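Local structure of extracellular protein 11-1 (6ZUS) at residues L11-Q16 with R107-R112; Y114-A119 with Y128-I133. The protein is a secreted fungal effector, classed as an avirulence protein, that binds zinc and probably acts in recognition by plant resistance proteins. All coordinates share one frame; numbering follows the deposited sequence.

Contact 1. Residues L11-Q16 with R107-R112. With ZN (zinc ion), chain G.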
loop_
_atom_site.group_PDB
_atom_site.type_symbol
_atom_site.label_atom_id
_atom_site.label_comp_id
_atom_site.label_asym_id
_atom_site.label_seq_id
_atom_site.Cartn_x
_atom_site.Cartn_y
_atom_site.Cartn_z
ATOM N N LEU A 11 -4.119 2.404 0.066
ATOM C CA LEU A 11 -2.922 1.502 0.181
ATOM C C LEU A 11 -1.842 1.986 -0.780
ATOM O O LEU A 11 -2.161 2.449 -1.923
ATOM C CB LEU A 11 -3.318 0.069 -0.167
ATOM C CG LEU A 11 -4.355 -0.580 0.754
ATOM C CD1 LEU A 11 -4.998 -1.752 0.073
ATOM C CD2 LEU A 11 -3.729 -1.013 2.055
ATOM N N LYS A 12 -0.605 1.807 -0.377
ATOM C CA LYS A 12 0.540 2.152 -1.255
ATOM C C LYS A 12 1.724 1.236 -0.943
ATOM O O LYS A 12 2.060 1.034 0.254
ATOM C CB LYS A 12 0.882 3.636 -1.134
ATOM C CG LYS A 12 2.006 4.063 -2.042
ATOM C CD LYS A 12 2.055 5.530 -2.249
ATOM C CE LYS A 12 2.796 6.281 -1.198
ATOM N NZ LYS A 12 3.369 7.527 -1.784
ATOM N N TRP A 13 2.213 0.638 -2.010
ATOM C CA TRP A 13 3.398 -0.252 -2.051
ATOM C C TRP A 13 4.580 0.603 -2.481
ATOM O O TRP A 13 4.475 1.345 -3.492
ATOM C CB TRP A 13 3.132 -1.371 -3.024
ATOM C CG TRP A 13 4.224 -2.371 -3.102
ATOM C CD1 TRP A 13 4.263 -3.588 -2.481
ATOM C CD2 TRP A 13 5.394 -2.286 -3.938
ATOM N NE1 TRP A 13 5.382 -4.260 -2.864
ATOM C CE2 TRP A 13 6.116 -3.489 -3.733
ATOM C CE3 TRP A 13 5.902 -1.339 -4.837
ATOM C CZ2 TRP A 13 7.312 -3.756 -4.390
ATOM C CZ3 TRP A 13 7.106 -1.594 -5.475
ATOM C CH2 TRP A 13 7.790 -2.783 -5.242
ATOM N N VAL A 14 5.679 0.554 -1.749
ATOM C CA VAL A 14 6.822 1.471 -1.992
ATOM C C VAL A 14 8.127 0.681 -2.076
ATOM O O VAL A 14 8.369 -0.158 -1.195
ATOM C CB VAL A 14 6.912 2.592 -0.935
ATOM C CG1 VAL A 14 7.999 3.587 -1.324
ATOM C CG2 VAL A 14 5.578 3.310 -0.695
ATOM N N HIS A 15 8.927 0.978 -3.099
ATOM C CA HIS A 15 10.363 0.597 -3.167
ATOM C C HIS A 15 11.189 1.895 -3.204
ATOM O O HIS A 15 11.099 2.610 -4.206
ATOM C CB HIS A 15 10.655 -0.340 -4.359
ATOM C CG HIS A 15 12.065 -0.840 -4.297
ATOM N ND1 HIS A 15 12.751 -1.361 -5.378
ATOM C CD2 HIS A 15 12.944 -0.874 -3.277
ATOM C CE1 HIS A 15 13.944 -1.717 -5.002
ATOM N NE2 HIS A 15 14.109 -1.419 -3.761
ATOM N N GLN A 16 11.919 2.193 -2.125
ATOM C CA GLN A 16 12.867 3.322 -2.044
ATOM C C GLN A 16 14.274 2.742 -2.149
ATOM O O GLN A 16 14.649 1.837 -1.370
ATOM C CB GLN A 16 12.691 4.117 -0.747
ATOM C CG GLN A 16 13.635 5.336 -0.649
ATOM C CD GLN A 16 13.416 6.157 0.601
ATOM O OE1 GLN A 16 12.413 5.968 1.345
ATOM N NE2 GLN A 16 14.393 7.015 0.843
ATOM N N ARG A 107 -0.705 -7.797 5.547
ATOM C CA ARG A 107 -1.192 -9.067 4.917
ATOM C C ARG A 107 -1.405 -8.899 3.408
ATOM O O ARG A 107 -0.996 -9.779 2.644
ATOM C CB ARG A 107 -2.461 -9.593 5.593
ATOM C CG ARG A 107 -2.209 -10.047 7.035
ATOM C CD ARG A 107 -3.358 -10.907 7.543
ATOM N NE ARG A 107 -4.655 -10.246 7.386
ATOM C CZ ARG A 107 -5.200 -9.419 8.270
ATOM N NH1 ARG A 107 -4.625 -9.222 9.438
ATOM N NH2 ARG A 107 -6.372 -8.854 8.013
ATOM N N VAL A 108 -2.007 -7.800 2.989
ATOM C CA VAL A 108 -2.429 -7.594 1.581
ATOM C C VAL A 108 -1.213 -7.224 0.712
ATOM O O VAL A 108 -1.143 -7.729 -0.430
ATOM C CB VAL A 108 -3.557 -6.540 1.556
ATOM C CG1 VAL A 108 -3.787 -5.970 0.171
ATOM C CG2 VAL A 108 -4.826 -7.152 2.149
ATOM N N LEU A 109 -0.351 -6.294 1.154
ATOM C CA LEU A 109 0.816 -5.807 0.382
ATOM C C LEU A 109 2.055 -6.667 0.673
ATOM O O LEU A 109 2.986 -6.675 -0.186
ATOM C CB LEU A 109 1.086 -4.319 0.675
ATOM C CG LEU A 109 0.371 -3.333 -0.255
ATOM C CD1 LEU A 109 -1.138 -3.455 -0.146
ATOM C CD2 LEU A 109 0.783 -1.890 -0.027
ATOM N N GLY A 110 2.148 -7.311 1.843
ATOM C CA GLY A 110 3.261 -8.236 2.145
ATOM C C GLY A 110 4.539 -7.531 2.531
ATOM O O GLY A 110 5.627 -8.171 2.468
ATOM N N ARG A 111 4.448 -6.252 2.951
ATOM C CA ARG A 111 5.621 -5.440 3.356
ATOM C C ARG A 111 5.249 -4.685 4.626
ATOM O O ARG A 111 4.049 -4.342 4.822
ATOM C CB ARG A 111 6.032 -4.447 2.269
ATOM C CG ARG A 111 6.291 -5.053 0.896
ATOM C CD ARG A 111 7.497 -5.977 0.931
ATOM N NE ARG A 111 7.736 -6.492 -0.399
ATOM C CZ ARG A 111 8.897 -6.960 -0.887
ATOM N NH1 ARG A 111 9.998 -7.065 -0.135
ATOM N NH2 ARG A 111 8.903 -7.363 -2.154
ATOM N N ARG A 112 6.281 -4.336 5.387
ATOM C CA ARG A 112 6.145 -3.596 6.667
ATOM C C ARG A 112 5.436 -2.245 6.459
ATOM O O ARG A 112 5.897 -1.432 5.600
ATOM C CB ARG A 112 7.519 -3.323 7.250
ATOM C CG ARG A 112 7.421 -2.688 8.620
ATOM C CD ARG A 112 8.795 -2.494 9.209
ATOM N NE ARG A 112 8.637 -1.580 10.336
ATOM C CZ ARG A 112 9.620 -1.207 11.157
ATOM N NH1 ARG A 112 10.839 -1.700 10.987
ATOM N NH2 ARG A 112 9.373 -0.338 12.135
HETATM ZN ZN ZN G . 11.970 -1.840 -7.194
HETATM O O HOH W 1 5.289 -7.005 -1.792
HETATM O O HOH W 2 11.519 -4.067 -7.218
#

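Contact 2. Residues Y114-A119 with Y128-I133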
loop_
_atom_site.group_PDB
_atom_site.type_symbol
_atom_site.label_atom_id
_atom_site.label_comp_id
_atom_site.label_asym_id
_atom_site.label_seq_id
_atom_site.Cartn_x
_atom_site.Cartn_y
_atom_site.Cartn_z
ATOM N N TYR A 114 4.170 1.599 7.540
ATOM C CA TYR A 114 4.640 2.812 8.248
ATOM C C TYR A 114 3.500 3.823 8.217
ATOM O O TYR A 114 2.982 4.118 7.139
ATOM C CB TYR A 114 5.907 3.407 7.611
ATOM C CG TYR A 114 7.167 2.619 7.848
ATOM C CD1 TYR A 114 7.475 1.522 7.059
ATOM C CD2 TYR A 114 8.028 2.942 8.904
ATOM C CE1 TYR A 114 8.621 0.788 7.281
ATOM C CE2 TYR A 114 9.173 2.197 9.146
ATOM C CZ TYR A 114 9.478 1.129 8.324
ATOM O OH TYR A 114 10.614 0.406 8.532
ATOM N N ASP A 115 3.188 4.367 9.398
ATOM C CA ASP A 115 2.267 5.516 9.556
ATOM C C ASP A 115 2.763 6.632 8.618
ATOM O O ASP A 115 4.001 6.821 8.510
ATOM C CB ASP A 115 2.199 5.976 11.025
ATOM C CG ASP A 115 0.998 6.897 11.279
ATOM O OD1 ASP A 115 0.954 7.967 10.682
ATOM O OD2 ASP A 115 0.040 6.447 11.905
ATOM N N GLU A 116 1.826 7.302 7.939
ATOM C CA GLU A 116 2.102 8.509 7.113
ATOM C C GLU A 116 2.837 9.578 7.926
ATOM O O GLU A 116 3.549 10.370 7.270
ATOM C CB GLU A 116 0.848 9.174 6.547
ATOM C CG GLU A 116 0.099 8.339 5.544
ATOM C CD GLU A 116 0.836 7.794 4.336
ATOM O OE1 GLU A 116 1.685 8.520 3.726
ATOM O OE2 GLU A 116 0.533 6.607 3.995
ATOM N N SER A 117 2.741 9.590 9.270
ATOM C CA SER A 117 3.519 10.528 10.123
ATOM C C SER A 117 5.034 10.333 9.933
ATOM O O SER A 117 5.809 11.237 10.302
ATOM C CB SER A 117 3.153 10.386 11.585
ATOM O OG SER A 117 3.556 9.118 12.074
ATOM N N GLU A 118 5.466 9.149 9.469
ATOM C CA GLU A 118 6.882 8.837 9.160
ATOM C C GLU A 118 7.131 9.147 7.672
ATOM O O GLU A 118 6.560 8.454 6.818
ATOM C CB GLU A 118 7.165 7.371 9.518
ATOM C CG GLU A 118 6.958 7.104 11.008
ATOM C CD GLU A 118 7.586 5.811 11.546
ATOM O OE1 GLU A 118 8.785 5.542 11.255
ATOM O OE2 GLU A 118 6.885 5.075 12.276
ATOM N N ALA A 119 7.970 10.116 7.363
ATOM C CA ALA A 119 8.248 10.543 5.981
ATOM C C ALA A 119 9.095 9.471 5.272
ATOM O O ALA A 119 9.883 8.784 5.937
ATOM C CB ALA A 119 8.951 11.868 6.007
ATOM N N TYR A 128 8.332 -1.188 1.551
ATOM C CA TYR A 128 7.402 -0.930 2.678
ATOM C C TYR A 128 6.030 -0.570 2.105
ATOM O O TYR A 128 5.861 -0.410 0.857
ATOM C CB TYR A 128 7.958 0.105 3.664
ATOM C CG TYR A 128 8.361 1.460 3.099
ATOM C CD1 TYR A 128 9.600 1.619 2.496
ATOM C CD2 TYR A 128 7.526 2.589 3.136
ATOM C CE1 TYR A 128 10.002 2.831 1.956
ATOM C CE2 TYR A 128 7.910 3.811 2.573
ATOM C CZ TYR A 128 9.171 3.941 2.009
ATOM O OH TYR A 128 9.590 5.142 1.519
ATOM N N SER A 129 5.104 -0.460 3.041
ATOM C CA SER A 129 3.679 -0.218 2.734
ATOM C C SER A 129 3.168 0.984 3.523
ATOM O O SER A 129 3.711 1.332 4.599
ATOM C CB SER A 129 2.851 -1.458 3.003
ATOM O OG SER A 129 2.838 -1.764 4.370
ATOM N N ARG A 130 2.157 1.614 2.947
ATOM C CA ARG A 130 1.313 2.660 3.559
ATOM C C ARG A 130 -0.132 2.150 3.514
ATOM O O ARG A 130 -0.551 1.468 2.523
ATOM C CB ARG A 130 1.399 3.996 2.830
ATOM C CG ARG A 130 2.818 4.473 2.569
ATOM C CD ARG A 130 3.465 4.832 3.903
ATOM N NE ARG A 130 4.590 5.704 3.647
ATOM C CZ ARG A 130 5.215 6.439 4.570
ATOM N NH1 ARG A 130 4.834 6.379 5.832
ATOM N NH2 ARG A 130 6.203 7.233 4.214
ATOM N N GLY A 131 -0.867 2.480 4.549
ATOM C CA GLY A 131 -2.323 2.214 4.547
ATOM C C GLY A 131 -2.970 3.163 5.521
ATOM O O GLY A 131 -2.481 3.274 6.671
ATOM N N PHE A 132 -4.019 3.839 5.086
ATOM C CA PHE A 132 -4.806 4.699 5.998
ATOM C C PHE A 132 -6.274 4.693 5.548
ATOM O O PHE A 132 -6.591 4.487 4.374
ATOM C CB PHE A 132 -4.145 6.088 6.066
ATOM C CG PHE A 132 -4.119 6.829 4.757
ATOM C CD1 PHE A 132 -5.211 7.597 4.360
ATOM C CD2 PHE A 132 -2.975 6.832 3.957
ATOM C CE1 PHE A 132 -5.182 8.284 3.153
ATOM C CE2 PHE A 132 -2.946 7.545 2.769
ATOM C CZ PHE A 132 -4.048 8.261 2.368
ATOM N N ILE A 133 -7.142 4.955 6.510
ATOM C CA ILE A 133 -8.605 5.013 6.258
ATOM C C ILE A 133 -8.905 6.241 5.397
ATOM O O ILE A 133 -8.584 7.377 5.792
ATOM C CB ILE A 133 -9.404 5.003 7.565
ATOM C CG1 ILE A 133 -9.084 3.768 8.405
ATOM C CG2 ILE A 133 -10.880 5.124 7.241
ATOM C CD1 ILE A 133 -9.624 3.831 9.816
HETATM O O HOH W 3 0.400 4.614 6.118
#

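Contact 1. Residues L11-Q16 with R107-R112
Trp-13 NE1 and Arg-111 NE both donate to water 1, at 2.9 Å each, and the water donates to Leu-109 O at 2.8 Å. Three bonds thus hold this water, which lies at the edge of the indole, in its plane, and gives the last helical carbonyl a partner where Gly-110 leaves helical geometry with positive phi. Trp-13 CG, anti to the backbone N (chi1 -177°), carries the indole toward the helix end, and chi2 turns NE1 to the water. Arg-111 runs alongside it, bent at chi2, with Arg-111 CG 3.9 Å from Trp-13 NE1 and the guanidinium and indole planes 72° apart; its charge also makes a cation-pi contact with Tyr-127. The site is where the end of helix 101-109 packs on strand 6-20, an inner strand of the four-stranded antiparallel sheet. Leu-109 carries the apolar part: its CD2 lies 3.8 Å from Trp-13 CB, and its CD1 4.1 Å from Leu-11 CB. The tight spot is Leu-109 CD2 against Lys-12 O, at 3.2 Å, consistent with a chi1 of -91° that departs from a staggered value. Further along the strand, His-15 ND1 binds a zinc ion at 2.0 Å, and water 2 is a second ligand of that metal.

Contact 2. Residues Y114-A119 with Y128-I133
Tyr-114 N donates to Ser-129 O at 3.0 Å with an N-H...O angle of 151°, and the CA atoms of Tyr-114 and Arg-130 are 5.8 Å apart, so the irregular segment 114-119 starts beside strand 127-138. That strand is an outermost one of the antiparallel sheet, and the loop folds over it through a type I beta turn from Asp-115 to Glu-118. Within the turn Glu-118 N bonds to Asp-115 O, and Asp-115 OD1 receives Ser-117 N through its anti lone pair, an Asx turn.

Arg-130 fills the inside of this loop, its chain bent at chi2 (-68°). NH1 and NH2 of Arg-130 meet Glu-118 O end-on, each at 2.9 Å, with the oxygen in the guanidinium plane and both donors in the carbonyl plane. NH1 also bonds to Tyr-114 O at 3.2 Å, but from well above that carbonyl plane. Asp-120, just beyond the segment, adds a salt bridge to NH2 and also hydrogen-bonds Tyr-128 OH. Together these bonds fix the rotation of the guanidinium. Over one face, Glu-116 OE1 lies 4.0 Å from Arg-130 NE; standing so far off the guanidinium plane, it is an electrostatic neighbour rather than a salt-bridge partner.

The rings of Tyr-114 and Tyr-128 are inclined at 80°, touching where Tyr-114 CD1 meets Tyr-128 CB at 3.7 Å. At the other end of the contact, Gly-131 N donates to water 3, and Glu-116 OE2 sits at the edge of the Phe-132 ring, 3.5 Å from its CD2.

From the N terminus, strand 6-20 supplies the first side of contact 1. The chain then runs through helix 31-40, strands 57-64 and 71-86 and the two-stranded sheet 89-91/96-98 before helix 101-109 returns, so contact 1 closes a loop of 90 residues. Contact 2 opens just afterwards and closes a short one of eight residues, when strand 127-138 passes alongside segment 114-119. The two loops follow in series, neither enclosing nor crossing the other. They meet in the sheet, where strands 6-20 and 127-138 are neighbours and Lys-12 O lies 2.8 Å from Arg-130 N, a probable hydrogen bond, and also beside it, where Leu-109 CD2 packs 3.7 Å from Ser-129 CB.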